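Local structure of protein-glutamate methylesterase/protein-glutamine glutaminase (Thermotoga maritima, 3SFT) at residues Lys8-Gly13 and Ala35-Val40; Leu22-Pro27 and Pro181-Pro186; Phe84-Lys89 and Phe97-Ser102; Ala111-Leu116 and Gly139-Phe144; Thr152-Asp157 and Glu187-Leu192. The protein probably catalyses, through this C-terminal catalytic domain, demethylation of chemoreceptor methylglutamates and irreversible deamidation of specific glutamines in bacterial chemotaxis. All coordinates share one frame; numbering follows the deposited sequence.

Overall arrangement
Interaction 1 is the core. It pairs two central strands of the parallel sheet by backbone hydrogen bonds and packs valines and isoleucines on both faces. Interactions 3 and 4 lie against the face that carries V11, V38 and V40. Interaction 3 is a partly buried hairpin held by backbone bonds and aromatic faces. Interaction 4 is buried and polar at its heart, where one aspartate meets a helix start beside the predicted active site. Interactions 2 and 5 share helix 185-192 and lie away from the annotated sites. Both are apolar and lack hydrogen bonds across the contact. Interaction 5 sets that helix on the sheet, and interaction 2 joins its start to the loop after helix 18-22.

Interaction 1 of 5, residues Lys8-Gly13 and Ala35-Val40; sequences KIVVIG and APIVVV
The flat groups that meet here are peptide units: V10 and I12 lie beside P36, V38 and V40, with N-H facing C=O. They form a parallel beta ladder, part of the beta-alpha-beta unit of strand 9-14, helix 18-22 and strand 37-41 in the modified doubly-wound fold. Four bonds hold it, each donor nearly along the C=O axis. V10 N to P36 O is the longest at 3.2 Å. I12 N to V38 O is the shortest at 2.7 Å and almost straight, with 175° at the hydrogen. V38 N binds V10 O, and V40 N binds I12 O.

V10, I12, I37 and V39 share one face of the sheet. I12 CG1 stands beside its own backbone N (chi1 -52°), which leads CD1 back along the strand to within 4.0 Å of I37 CG2. The branches of I12 and V39 lie side by side, with I12 CB 4.2 Å from V39 CG2. V77 and I79 of the neighbouring strand 76-79 flank I37 and V39 here. V11, V38 and V40 line the other face, where T115 and L116 of helix 112-123 and L86 of the hairpin rest. The side chain of V40 is about 5 Å from those of H42 and D138, predicted active-site residues. At the strand entry, I9 CG1 crosses the P36 ring at about a right angle, and P36 CD lies 3.4 Å from K8 O.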
# COMPACT_ATOMS: atom_id res chain seq x y z
N LYS A 8 -3.95 -11.41 6.98
CA LYS A 8 -3.01 -10.80 6.06
C LYS A 8 -3.13 -9.28 6.07
O LYS A 8 -3.94 -8.71 6.81
CB LYS A 8 -3.28 -11.33 4.65
CG LYS A 8 -3.26 -12.84 4.57
CD LYS A 8 -3.30 -13.34 3.14
CE LYS A 8 -3.23 -14.86 3.11
NZ LYS A 8 -3.08 -15.40 1.73
N ILE A 9 -2.29 -8.63 5.27
CA ILE A 9 -2.30 -7.18 5.14
C ILE A 9 -1.92 -6.81 3.71
O ILE A 9 -1.15 -7.51 3.05
CB ILE A 9 -1.32 -6.49 6.13
CG1 ILE A 9 -1.60 -4.99 6.18
CG2 ILE A 9 0.14 -6.76 5.72
CD1 ILE A 9 -0.71 -4.23 7.14
N VAL A 10 -2.52 -5.74 3.21
CA VAL A 10 -2.24 -5.27 1.87
C VAL A 10 -1.64 -3.87 1.99
O VAL A 10 -2.22 -2.98 2.61
CB VAL A 10 -3.52 -5.21 1.01
CG1 VAL A 10 -3.17 -4.73 -0.40
CG2 VAL A 10 -4.17 -6.59 0.95
N VAL A 11 -0.43 -3.71 1.46
CA VAL A 11 0.24 -2.43 1.49
C VAL A 11 0.41 -2.01 0.03
O VAL A 11 1.01 -2.73 -0.77
CB VAL A 11 1.62 -2.52 2.18
CG1 VAL A 11 2.32 -1.17 2.16
CG2 VAL A 11 1.45 -3.01 3.62
N ILE A 12 -0.18 -0.86 -0.30
CA ILE A 12 -0.15 -0.32 -1.65
C ILE A 12 0.71 0.93 -1.73
O ILE A 12 0.60 1.82 -0.88
CB ILE A 12 -1.56 0.08 -2.13
CG1 ILE A 12 -2.54 -1.09 -1.94
CG2 ILE A 12 -1.52 0.54 -3.58
CD1 ILE A 12 -3.93 -0.85 -2.51
N GLY A 13 1.56 0.98 -2.75
CA GLY A 13 2.43 2.12 -2.97
C GLY A 13 2.10 2.72 -4.32
O GLY A 13 1.98 2.00 -5.31
N ALA A 35 -8.78 -8.25 5.24
CA ALA A 35 -7.44 -7.74 5.52
C ALA A 35 -7.39 -6.23 5.49
O ALA A 35 -7.99 -5.60 4.62
CB ALA A 35 -6.45 -8.31 4.51
N PRO A 36 -6.71 -5.62 6.47
CA PRO A 36 -6.63 -4.15 6.47
C PRO A 36 -5.79 -3.72 5.27
O PRO A 36 -4.92 -4.46 4.82
CB PRO A 36 -5.92 -3.85 7.79
CG PRO A 36 -5.12 -5.09 8.05
CD PRO A 36 -6.06 -6.19 7.66
N ILE A 37 -6.10 -2.56 4.70
CA ILE A 37 -5.35 -2.06 3.55
C ILE A 37 -4.67 -0.74 3.91
O ILE A 37 -5.27 0.13 4.53
CB ILE A 37 -6.27 -1.84 2.33
CG1 ILE A 37 -6.94 -3.16 1.94
CG2 ILE A 37 -5.46 -1.29 1.15
CD1 ILE A 37 -7.92 -3.04 0.80
N VAL A 38 -3.39 -0.64 3.56
CA VAL A 38 -2.61 0.57 3.83
C VAL A 38 -2.14 1.15 2.49
O VAL A 38 -1.58 0.43 1.66
CB VAL A 38 -1.37 0.26 4.71
CG1 VAL A 38 -0.59 1.53 4.98
CG2 VAL A 38 -1.81 -0.38 6.02
N VAL A 39 -2.40 2.43 2.28
CA VAL A 39 -2.01 3.08 1.04
C VAL A 39 -1.02 4.21 1.28
O VAL A 39 -1.29 5.12 2.06
CB VAL A 39 -3.24 3.65 0.29
CG1 VAL A 39 -2.79 4.40 -0.97
CG2 VAL A 39 -4.21 2.54 -0.08
N VAL A 40 0.14 4.13 0.63
CA VAL A 40 1.16 5.16 0.72
C VAL A 40 1.23 5.81 -0.66
O VAL A 40 1.82 5.25 -1.59
CB VAL A 40 2.55 4.60 1.11
CG1 VAL A 40 3.56 5.72 1.17
CG2 VAL A 40 2.49 3.87 2.45

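Interaction 2 of 5, residues Leu22-Pro27 and Pro181-Pro186; sequences LDMIIP and PAYKIP
I25, which packs on A182 and P186, shares a backbone acceptor with I26: L22 O takes I25 N at 3.0 Å and I26 N at 2.9 Å. This double grip fixes the turn that follows helix 18-22. The turn packs on the chain leading into helix 185-192, so two helix ends of the modified doubly-wound fold meet here. No hydrogen bond crosses between them, and the contact is apolar.

I25 presents three surfaces. Its chi1 of -54° swings CG1 away from the carbonyl carbon, to 3.5 Å from A182 O. CD1, further along the same branch, meets I185 CD1 at 4.1 Å. CG2 meets the P186 ring at about a right angle. The fit is tight at the backbone, where P186 CG is 3.4 Å from I25 CA. An alanine in place of I25 is likely to open a gap against A182 and I185 and leave I185 CD1 without its neighbour. I185 also touches I154, which ties this contact to the sheet.

M24 makes the outer part. Its chain bends at the last torsion, chi3 -111°, and both SD and CE lie against A182 CB. The same sulfur sits at the edge of the Y183 ring, near its plane. The phenol end of Y183 leads away to E159, while P181 CG lies over one ring face. M24 SD is 4.3 Å from Y183 CD2.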
# COMPACT_ATOMS: atom_id res chain seq x y z
N LEU A 22 -6.21 3.77 -8.19
CA LEU A 22 -6.85 3.38 -6.94
C LEU A 22 -8.37 3.38 -7.10
O LEU A 22 -9.06 2.59 -6.45
CB LEU A 22 -6.42 4.31 -5.80
CG LEU A 22 -5.00 4.09 -5.27
CD1 LEU A 22 -4.55 5.28 -4.44
CD2 LEU A 22 -4.96 2.81 -4.45
N ASP A 23 -8.87 4.23 -7.99
CA ASP A 23 -10.31 4.32 -8.27
C ASP A 23 -10.82 3.03 -8.89
O ASP A 23 -12.00 2.73 -8.80
CB ASP A 23 -10.62 5.46 -9.25
CG ASP A 23 -10.56 6.83 -8.61
OD1 ASP A 23 -10.55 6.93 -7.37
OD2 ASP A 23 -10.52 7.82 -9.37
N MET A 24 -9.93 2.30 -9.56
CA MET A 24 -10.27 1.03 -10.19
C MET A 24 -10.07 -0.14 -9.22
O MET A 24 -10.46 -1.27 -9.52
CB MET A 24 -9.38 0.78 -11.42
CG MET A 24 -9.52 1.78 -12.55
SD MET A 24 -8.50 1.30 -13.99
CE MET A 24 -7.26 2.59 -13.97
N ILE A 25 -9.49 0.14 -8.06
CA ILE A 25 -9.21 -0.90 -7.07
C ILE A 25 -10.06 -0.86 -5.80
O ILE A 25 -10.87 -1.75 -5.56
CB ILE A 25 -7.71 -0.87 -6.65
CG1 ILE A 25 -6.81 -0.95 -7.88
CG2 ILE A 25 -7.40 -2.03 -5.70
CD1 ILE A 25 -5.34 -0.82 -7.55
N ILE A 26 -9.83 0.16 -4.98
CA ILE A 26 -10.52 0.33 -3.70
C ILE A 26 -12.06 0.26 -3.76
O ILE A 26 -12.67 -0.44 -2.95
CB ILE A 26 -10.06 1.62 -2.99
CG1 ILE A 26 -8.53 1.60 -2.85
CG2 ILE A 26 -10.72 1.76 -1.62
CD1 ILE A 26 -7.98 0.37 -2.14
N PRO A 27 -12.70 0.98 -4.70
CA PRO A 27 -14.16 0.95 -4.79
C PRO A 27 -14.73 -0.42 -5.15
O PRO A 27 -15.92 -0.67 -4.93
CB PRO A 27 -14.45 1.96 -5.91
CG PRO A 27 -13.30 2.93 -5.80
CD PRO A 27 -12.14 1.98 -5.63
N PRO A 181 -3.39 -5.21 -14.72
CA PRO A 181 -3.90 -3.85 -14.93
C PRO A 181 -4.72 -3.56 -13.66
O PRO A 181 -5.22 -4.49 -13.02
CB PRO A 181 -4.77 -4.00 -16.18
CG PRO A 181 -5.18 -5.44 -16.16
CD PRO A 181 -3.91 -6.13 -15.74
N ALA A 182 -4.79 -2.30 -13.27
CA ALA A 182 -5.49 -1.90 -12.05
C ALA A 182 -6.84 -2.56 -11.79
O ALA A 182 -7.09 -3.02 -10.68
CB ALA A 182 -5.62 -0.38 -11.99
N TYR A 183 -7.69 -2.63 -12.81
CA TYR A 183 -9.01 -3.22 -12.68
C TYR A 183 -9.04 -4.72 -12.33
O TYR A 183 -10.04 -5.21 -11.80
CB TYR A 183 -9.88 -2.94 -13.92
CG TYR A 183 -9.28 -3.39 -15.24
CD1 TYR A 183 -9.45 -4.70 -15.70
CD2 TYR A 183 -8.57 -2.50 -16.04
CE1 TYR A 183 -8.93 -5.11 -16.92
CE2 TYR A 183 -8.04 -2.89 -17.27
CZ TYR A 183 -8.23 -4.20 -17.70
OH TYR A 183 -7.71 -4.61 -18.90
N LYS A 184 -7.96 -5.44 -12.63
CA LYS A 184 -7.90 -6.87 -12.29
C LYS A 184 -7.28 -7.11 -10.92
O LYS A 184 -7.31 -8.23 -10.40
CB LYS A 184 -7.14 -7.66 -13.36
CG LYS A 184 -8.00 -8.05 -14.56
CD LYS A 184 -7.24 -8.98 -15.50
CE LYS A 184 -8.11 -9.45 -16.66
NZ LYS A 184 -9.24 -10.32 -16.22
N ILE A 185 -6.70 -6.07 -10.34
CA ILE A 185 -6.06 -6.16 -9.02
C ILE A 185 -7.04 -6.48 -7.88
O ILE A 185 -6.74 -7.33 -7.05
CB ILE A 185 -5.22 -4.88 -8.72
CG1 ILE A 185 -4.06 -4.78 -9.71
CG2 ILE A 185 -4.69 -4.90 -7.28
CD1 ILE A 185 -3.04 -3.69 -9.39
N PRO A 186 -8.22 -5.83 -7.84
CA PRO A 186 -9.20 -6.11 -6.77
C PRO A 186 -9.60 -7.58 -6.76
O PRO A 186 -9.74 -8.19 -5.70
CB PRO A 186 -10.41 -5.26 -7.19
CG PRO A 186 -9.81 -4.14 -7.90
CD PRO A 186 -8.73 -4.77 -8.73

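Interaction 3 of 5, residues Phe84-Lys89 and Phe97-Ser102; sequences FHLGLK and FFLDKS
K101 lies along one face of the F84 ring, at the open end of the beta hairpin of strands 85-91 and 94-100. Its CB lies near F84 CD1. CG then comes to 3.5 Å from F84 CD1. CD follows at 3.7 Å from F84 CE1, and CE reaches the same carbon, F84 CE1, at 3.4 Å. The last torsion bends (chi4 -46°) and sets NZ over the ring in a cation-pi contact, 4.2 Å from the F84 centroid. NZ also binds D83 O. L99 CB covers the opposite face of F84, and D100 O lies at its edge.

Antiparallel bonds run between H85 and D100 and between G87 and F98. The first pair is met in the carbonyl plane in both directions. In the second, F98 N approaches G87 O from 59° above the carbonyl plane. G87 has no side chain, so the F98 ring lies flat on it, with G87 CA 3.7 Å from the F98 centroid. On the other face of the hairpin, L86 and L88 pack on F97, which also meets V38 of the main sheet. Beyond the ladder, D100 OD2 takes S102 N in an Asx turn and S102 OG at 2.7 Å.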
# COMPACT_ATOMS: atom_id res chain seq x y z
N PHE A 84 5.41 12.43 7.50
CA PHE A 84 5.91 11.30 8.28
C PHE A 84 5.93 9.99 7.49
O PHE A 84 5.18 9.83 6.53
CB PHE A 84 5.01 11.03 9.50
CG PHE A 84 4.88 12.19 10.46
CD1 PHE A 84 5.80 12.37 11.49
CD2 PHE A 84 3.79 13.05 10.37
CE1 PHE A 84 5.62 13.39 12.43
CE2 PHE A 84 3.61 14.08 11.30
CZ PHE A 84 4.53 14.25 12.33
N HIS A 85 6.81 9.08 7.89
CA HIS A 85 6.88 7.75 7.30
C HIS A 85 5.88 7.00 8.17
O HIS A 85 5.83 7.21 9.39
CB HIS A 85 8.26 7.13 7.48
CG HIS A 85 9.28 7.62 6.50
ND1 HIS A 85 9.06 7.62 5.14
CD2 HIS A 85 10.53 8.11 6.68
CE1 HIS A 85 10.13 8.10 4.52
NE2 HIS A 85 11.04 8.40 5.44
N LEU A 86 5.04 6.18 7.55
CA LEU A 86 4.04 5.43 8.30
C LEU A 86 4.55 4.05 8.71
O LEU A 86 4.73 3.16 7.88
CB LEU A 86 2.76 5.28 7.46
CG LEU A 86 1.60 4.56 8.13
CD1 LEU A 86 1.14 5.34 9.36
CD2 LEU A 86 0.45 4.41 7.14
N GLY A 87 4.79 3.89 10.01
CA GLY A 87 5.27 2.61 10.51
C GLY A 87 4.15 1.76 11.07
O GLY A 87 3.02 2.21 11.20
N LEU A 88 4.47 0.49 11.31
CA LEU A 88 3.54 -0.47 11.90
C LEU A 88 4.31 -1.20 13.00
O LEU A 88 5.50 -1.47 12.85
CB LEU A 88 3.04 -1.49 10.87
CG LEU A 88 1.94 -1.02 9.91
CD1 LEU A 88 2.57 -0.41 8.66
CD2 LEU A 88 1.08 -2.20 9.52
N LYS A 89 3.63 -1.46 14.11
CA LYS A 89 4.26 -2.15 15.23
C LYS A 89 3.29 -3.14 15.84
O LYS A 89 2.09 -2.88 15.93
CB LYS A 89 4.74 -1.15 16.30
CG LYS A 89 3.63 -0.30 16.89
CD LYS A 89 4.18 0.82 17.78
CE LYS A 89 3.08 1.77 18.20
NZ LYS A 89 3.62 2.97 18.90
N PHE A 97 -0.28 1.72 14.15
CA PHE A 97 0.49 2.63 13.31
C PHE A 97 1.34 3.54 14.18
O PHE A 97 1.04 3.76 15.36
CB PHE A 97 -0.43 3.56 12.51
CG PHE A 97 -1.20 2.89 11.42
CD1 PHE A 97 -0.54 2.29 10.35
CD2 PHE A 97 -2.59 2.90 11.43
CE1 PHE A 97 -1.26 1.72 9.30
CE2 PHE A 97 -3.31 2.33 10.39
CZ PHE A 97 -2.64 1.73 9.32
N PHE A 98 2.41 4.06 13.60
CA PHE A 98 3.24 5.03 14.29
C PHE A 98 3.84 5.95 13.24
O PHE A 98 4.15 5.51 12.13
CB PHE A 98 4.30 4.40 15.22
CG PHE A 98 5.44 3.71 14.52
CD1 PHE A 98 6.52 4.43 14.04
CD2 PHE A 98 5.46 2.32 14.41
CE1 PHE A 98 7.62 3.78 13.47
CE2 PHE A 98 6.55 1.66 13.85
CZ PHE A 98 7.64 2.40 13.38
N LEU A 99 3.87 7.24 13.56
CA LEU A 99 4.40 8.23 12.64
C LEU A 99 5.87 8.47 12.94
O LEU A 99 6.25 8.97 14.00
CB LEU A 99 3.59 9.52 12.73
CG LEU A 99 2.12 9.36 12.32
CD1 LEU A 99 1.38 10.68 12.43
CD2 LEU A 99 2.02 8.82 10.90
N ASP A 100 6.70 8.06 11.99
CA ASP A 100 8.14 8.18 12.11
C ASP A 100 8.64 9.37 11.30
O ASP A 100 8.19 9.62 10.18
CB ASP A 100 8.77 6.87 11.60
CG ASP A 100 10.27 6.86 11.72
OD1 ASP A 100 10.79 6.45 12.78
OD2 ASP A 100 10.93 7.24 10.73
N LYS A 101 9.58 10.13 11.87
CA LYS A 101 10.10 11.30 11.17
C LYS A 101 11.57 11.19 10.78
O LYS A 101 12.30 12.19 10.81
CB LYS A 101 9.85 12.58 11.97
CG LYS A 101 9.07 13.62 11.16
CD LYS A 101 8.95 14.95 11.88
CE LYS A 101 7.77 15.76 11.36
NZ LYS A 101 7.72 15.79 9.88
N SER A 102 12.00 9.99 10.40
CA SER A 102 13.38 9.80 9.97
C SER A 102 13.55 10.40 8.58
O SER A 102 12.58 10.84 7.96
CB SER A 102 13.76 8.31 9.99
OG SER A 102 12.99 7.56 9.08

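Interaction 4 of 5, residues Ala111-Leu116 and Gly139-Phe144; sequences AVDFTL and GTKGAF
D113 makes the tight polar centre of this contact, where helix 112-123 meets the start of helix 140-148. Its OD1 accepts from G139 N and from G142 N, each at 2.9 Å. The two N-H groups come from opposite faces of the carboxylate plane, and both are well out of it. OD1 is thus gripped from two sides and the carboxylate is held against turning. G139 is the N-cap residue, so D113 serves helix N-H groups from a neighbouring helix.

G142 allows the close approach: a CB there would run into L116 CD1, and L116 CB comes to 3.8 Å from G142 CA. G139 has backbone angles that call for glycine. V112 CG1, turned this way by a chi1 of 79°, presses on G139 CA at 3.5 Å, tighter than usual for carbons.

The other side is looser and open to solvent at K141. A water donates a hydrogen bond to D113 OD2 at 2.6 Å and accepts one from K141 N at 3.1 Å. K141 CB lies 3.7 Å from D113 OD2, but its amine leads away and makes no salt bridge with D113.

V112 N and D113 N bind the carboxylate of D138, a predicted active-site residue. V112, T115 and L116 rest on strand 9-14, V112 and T115 also on strand 37-41, and A143 O touches V153 of strand 152-156.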
# COMPACT_ATOMS: atom_id res chain seq x y z
N ALA A 111 7.44 7.13 2.39
CA ALA A 111 7.95 6.28 1.31
C ALA A 111 7.33 4.92 1.58
O ALA A 111 7.34 4.46 2.72
CB ALA A 111 9.46 6.17 1.39
N VAL A 112 6.78 4.28 0.55
CA VAL A 112 6.17 2.97 0.75
C VAL A 112 7.20 1.92 1.22
O VAL A 112 6.84 0.96 1.89
CB VAL A 112 5.37 2.48 -0.50
CG1 VAL A 112 6.29 1.92 -1.56
CG2 VAL A 112 4.32 1.45 -0.07
N ASP A 113 8.48 2.14 0.91
CA ASP A 113 9.54 1.21 1.35
C ASP A 113 9.57 1.07 2.87
O ASP A 113 9.74 -0.03 3.40
CB ASP A 113 10.93 1.68 0.87
CG ASP A 113 11.22 1.29 -0.58
OD1 ASP A 113 10.50 0.44 -1.14
OD2 ASP A 113 12.19 1.83 -1.14
N PHE A 114 9.39 2.18 3.58
CA PHE A 114 9.38 2.17 5.04
C PHE A 114 8.20 1.36 5.58
O PHE A 114 8.38 0.52 6.48
CB PHE A 114 9.32 3.60 5.59
CG PHE A 114 9.49 3.69 7.09
CD1 PHE A 114 10.74 3.99 7.64
CD2 PHE A 114 8.42 3.46 7.94
CE1 PHE A 114 10.90 4.08 9.02
CE2 PHE A 114 8.57 3.54 9.32
CZ PHE A 114 9.82 3.85 9.86
N THR A 115 7.00 1.61 5.06
CA THR A 115 5.81 0.89 5.50
C THR A 115 5.90 -0.62 5.22
O THR A 115 5.52 -1.44 6.07
CB THR A 115 4.53 1.46 4.86
OG1 THR A 115 4.40 2.84 5.23
CG2 THR A 115 3.29 0.71 5.32
N LEU A 116 6.41 -0.97 4.04
CA LEU A 116 6.56 -2.37 3.66
C LEU A 116 7.60 -3.08 4.51
O LEU A 116 7.44 -4.25 4.84
CB LEU A 116 6.91 -2.48 2.17
CG LEU A 116 5.74 -2.25 1.22
CD1 LEU A 116 6.23 -1.93 -0.18
CD2 LEU A 116 4.87 -3.48 1.21
N GLY A 139 9.14 1.27 -3.52
CA GLY A 139 8.37 0.04 -3.59
C GLY A 139 9.23 -1.15 -3.97
O GLY A 139 8.88 -2.30 -3.69
N THR A 140 10.38 -0.88 -4.60
CA THR A 140 11.29 -1.93 -5.02
C THR A 140 11.99 -2.61 -3.84
O THR A 140 11.92 -3.83 -3.68
CB THR A 140 12.33 -1.40 -6.02
OG1 THR A 140 11.66 -1.00 -7.22
CG2 THR A 140 13.35 -2.47 -6.36
N LYS A 141 12.65 -1.81 -3.00
CA LYS A 141 13.32 -2.37 -1.83
C LYS A 141 12.27 -2.97 -0.89
O LYS A 141 12.50 -4.01 -0.29
CB LYS A 141 14.16 -1.30 -1.11
CG LYS A 141 15.32 -0.80 -1.97
CD LYS A 141 16.12 0.30 -1.28
CE LYS A 141 16.89 -0.23 -0.07
NZ LYS A 141 17.74 0.83 0.55
N GLY A 142 11.11 -2.33 -0.81
CA GLY A 142 10.04 -2.84 0.02
C GLY A 142 9.56 -4.19 -0.52
O GLY A 142 9.23 -5.08 0.26
N ALA A 143 9.55 -4.34 -1.84
CA ALA A 143 9.12 -5.59 -2.47
C ALA A 143 10.14 -6.67 -2.15
O ALA A 143 9.79 -7.84 -1.97
CB ALA A 143 8.96 -5.41 -3.98
N PHE A 144 11.41 -6.28 -2.08
CA PHE A 144 12.49 -7.20 -1.75
C PHE A 144 12.21 -7.81 -0.38
O PHE A 144 12.25 -9.03 -0.21
CB PHE A 144 13.84 -6.47 -1.73
CG PHE A 144 14.88 -7.16 -0.90
CD1 PHE A 144 15.46 -8.35 -1.32
CD2 PHE A 144 15.23 -6.65 0.35
CE1 PHE A 144 16.36 -9.03 -0.51
CE2 PHE A 144 16.14 -7.32 1.16
CZ PHE A 144 16.70 -8.52 0.73
O HOH W 1 13.07 1.17 -3.53

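Interaction 5 of 5, residues Thr152-Asp157 and Glu187-Leu192; sequences TVIAED and EKLIEL
I154 and K188 meet through different first torsions. In I154 a chi1 of -63° points CG1 away from the carbonyl carbon and the chain beyond is extended, which carries CD1 out to the helix. K188 CG is anti to its own N (chi1 180°) and comes to 3.9 Å from I154 CD1. The K188 chain then bends twice, at chi2 and chi3, and takes the amine away from the strand. It forms a salt bridge within the helix, K188 NZ to E191 OE2 at 2.8 Å. The lysine reaches the anti side of that oxygen, 33° out of the carboxylate plane.

I154 CD1 is the methyl on which the contact turns. Besides K188 it touches L189 CD2 at 3.9 Å and L192 CD1 at 4.1 Å. T152 adds one more pair, tip to tip, with T152 CG2 4.0 Å from L192 CD1. No hydrogen bond crosses between strand and helix. A serine in place of K188 would probably leave E191 without its charged mate and strip one wall from I154 CD1.

Around this patch, K188 also leans on Y178 and L180 of the last strand, while L189 and L192 reach I128 of strand 127-131, the neighbour on the other flank. K8 NZ binds L192 O, near the helix end. V153 points away from the helix and packs on helix 140-148.

The axes of strand and helix run almost antiparallel, 11.1 Å apart. This is the layering of a modified doubly-wound alpha/beta fold, with helices 185-192 and 140-148 packed on opposite faces of a parallel sheet.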
# COMPACT_ATOMS: atom_id res chain seq x y z
N THR A 152 3.71 -11.91 -0.87
CA THR A 152 3.29 -11.86 -2.27
C THR A 152 3.33 -10.43 -2.81
O THR A 152 2.94 -9.49 -2.12
CB THR A 152 1.86 -12.44 -2.41
OG1 THR A 152 1.87 -13.83 -2.02
CG2 THR A 152 1.36 -12.32 -3.85
N VAL A 153 3.76 -10.28 -4.06
CA VAL A 153 3.86 -8.96 -4.67
C VAL A 153 3.10 -8.82 -5.99
O VAL A 153 3.17 -9.68 -6.87
CB VAL A 153 5.34 -8.59 -4.90
CG1 VAL A 153 5.46 -7.26 -5.64
CG2 VAL A 153 6.08 -8.54 -3.58
N ILE A 154 2.37 -7.71 -6.11
CA ILE A 154 1.61 -7.41 -7.31
C ILE A 154 2.08 -6.07 -7.87
O ILE A 154 2.17 -5.08 -7.16
CB ILE A 154 0.10 -7.31 -7.01
CG1 ILE A 154 -0.44 -8.66 -6.51
CG2 ILE A 154 -0.66 -6.89 -8.25
CD1 ILE A 154 -1.86 -8.59 -5.95
N ALA A 155 2.42 -6.07 -9.16
CA ALA A 155 2.86 -4.85 -9.83
C ALA A 155 1.80 -4.47 -10.86
O ALA A 155 1.24 -5.34 -11.52
CB ALA A 155 4.19 -5.07 -10.51
N GLU A 156 1.52 -3.18 -10.96
CA GLU A 156 0.52 -2.71 -11.92
C GLU A 156 1.06 -2.77 -13.35
O GLU A 156 2.19 -2.34 -13.62
CB GLU A 156 0.06 -1.29 -11.58
CG GLU A 156 -1.07 -0.78 -12.51
CD GLU A 156 -1.59 0.61 -12.14
OE1 GLU A 156 -1.05 1.24 -11.21
OE2 GLU A 156 -2.54 1.08 -12.79
N ASP A 157 0.27 -3.36 -14.23
CA ASP A 157 0.61 -3.50 -15.64
C ASP A 157 0.64 -2.12 -16.30
O ASP A 157 -0.13 -1.23 -15.94
CB ASP A 157 -0.44 -4.40 -16.33
CG ASP A 157 -0.08 -4.72 -17.77
OD1 ASP A 157 0.43 -5.83 -18.03
OD2 ASP A 157 -0.33 -3.87 -18.65
N GLU A 187 -9.79 -8.13 -7.96
CA GLU A 187 -10.19 -9.53 -8.13
C GLU A 187 -9.11 -10.46 -7.61
O GLU A 187 -9.41 -11.45 -6.94
CB GLU A 187 -10.49 -9.81 -9.60
CG GLU A 187 -11.49 -8.81 -10.21
CD GLU A 187 -11.67 -8.93 -11.72
OE1 GLU A 187 -12.65 -8.35 -12.23
OE2 GLU A 187 -10.83 -9.57 -12.39
N LYS A 188 -7.85 -10.13 -7.89
CA LYS A 188 -6.73 -10.94 -7.44
C LYS A 188 -6.63 -10.87 -5.91
O LYS A 188 -6.40 -11.89 -5.26
CB LYS A 188 -5.43 -10.48 -8.10
CG LYS A 188 -4.19 -11.26 -7.68
CD LYS A 188 -4.35 -12.76 -7.89
CE LYS A 188 -4.49 -13.13 -9.36
NZ LYS A 188 -4.53 -14.61 -9.54
N LEU A 189 -6.82 -9.68 -5.35
CA LEU A 189 -6.75 -9.49 -3.90
C LEU A 189 -7.82 -10.33 -3.20
O LEU A 189 -7.54 -10.99 -2.20
CB LEU A 189 -6.91 -8.01 -3.52
CG LEU A 189 -5.74 -7.09 -3.88
CD1 LEU A 189 -6.04 -5.65 -3.44
CD2 LEU A 189 -4.45 -7.60 -3.23
N ILE A 190 -9.03 -10.32 -3.75
CA ILE A 190 -10.14 -11.08 -3.20
C ILE A 190 -9.85 -12.58 -3.15
O ILE A 190 -10.24 -13.26 -2.21
CB ILE A 190 -11.46 -10.79 -3.97
CG1 ILE A 190 -11.93 -9.37 -3.67
CG2 ILE A 190 -12.56 -11.80 -3.59
CD1 ILE A 190 -13.07 -8.90 -4.55
N GLU A 191 -9.13 -13.09 -4.15
CA GLU A 191 -8.82 -14.52 -4.14
C GLU A 191 -7.55 -14.89 -3.36
O GLU A 191 -7.36 -16.05 -2.99
CB GLU A 191 -8.82 -15.12 -5.55
CG GLU A 191 -7.95 -14.42 -6.58
CD GLU A 191 -8.08 -15.05 -7.96
OE1 GLU A 191 -9.21 -15.12 -8.50
OE2 GLU A 191 -7.04 -15.47 -8.53
N LEU A 192 -6.71 -13.90 -3.06
CA LEU A 192 -5.49 -14.18 -2.30
C LEU A 192 -5.73 -14.17 -0.79
O LEU A 192 -5.06 -14.89 -0.05
CB LEU A 192 -4.38 -13.17 -2.63
CG LEU A 192 -3.75 -13.19 -4.03
CD1 LEU A 192 -2.65 -12.15 -4.08
CD2 LEU A 192 -3.18 -14.57 -4.35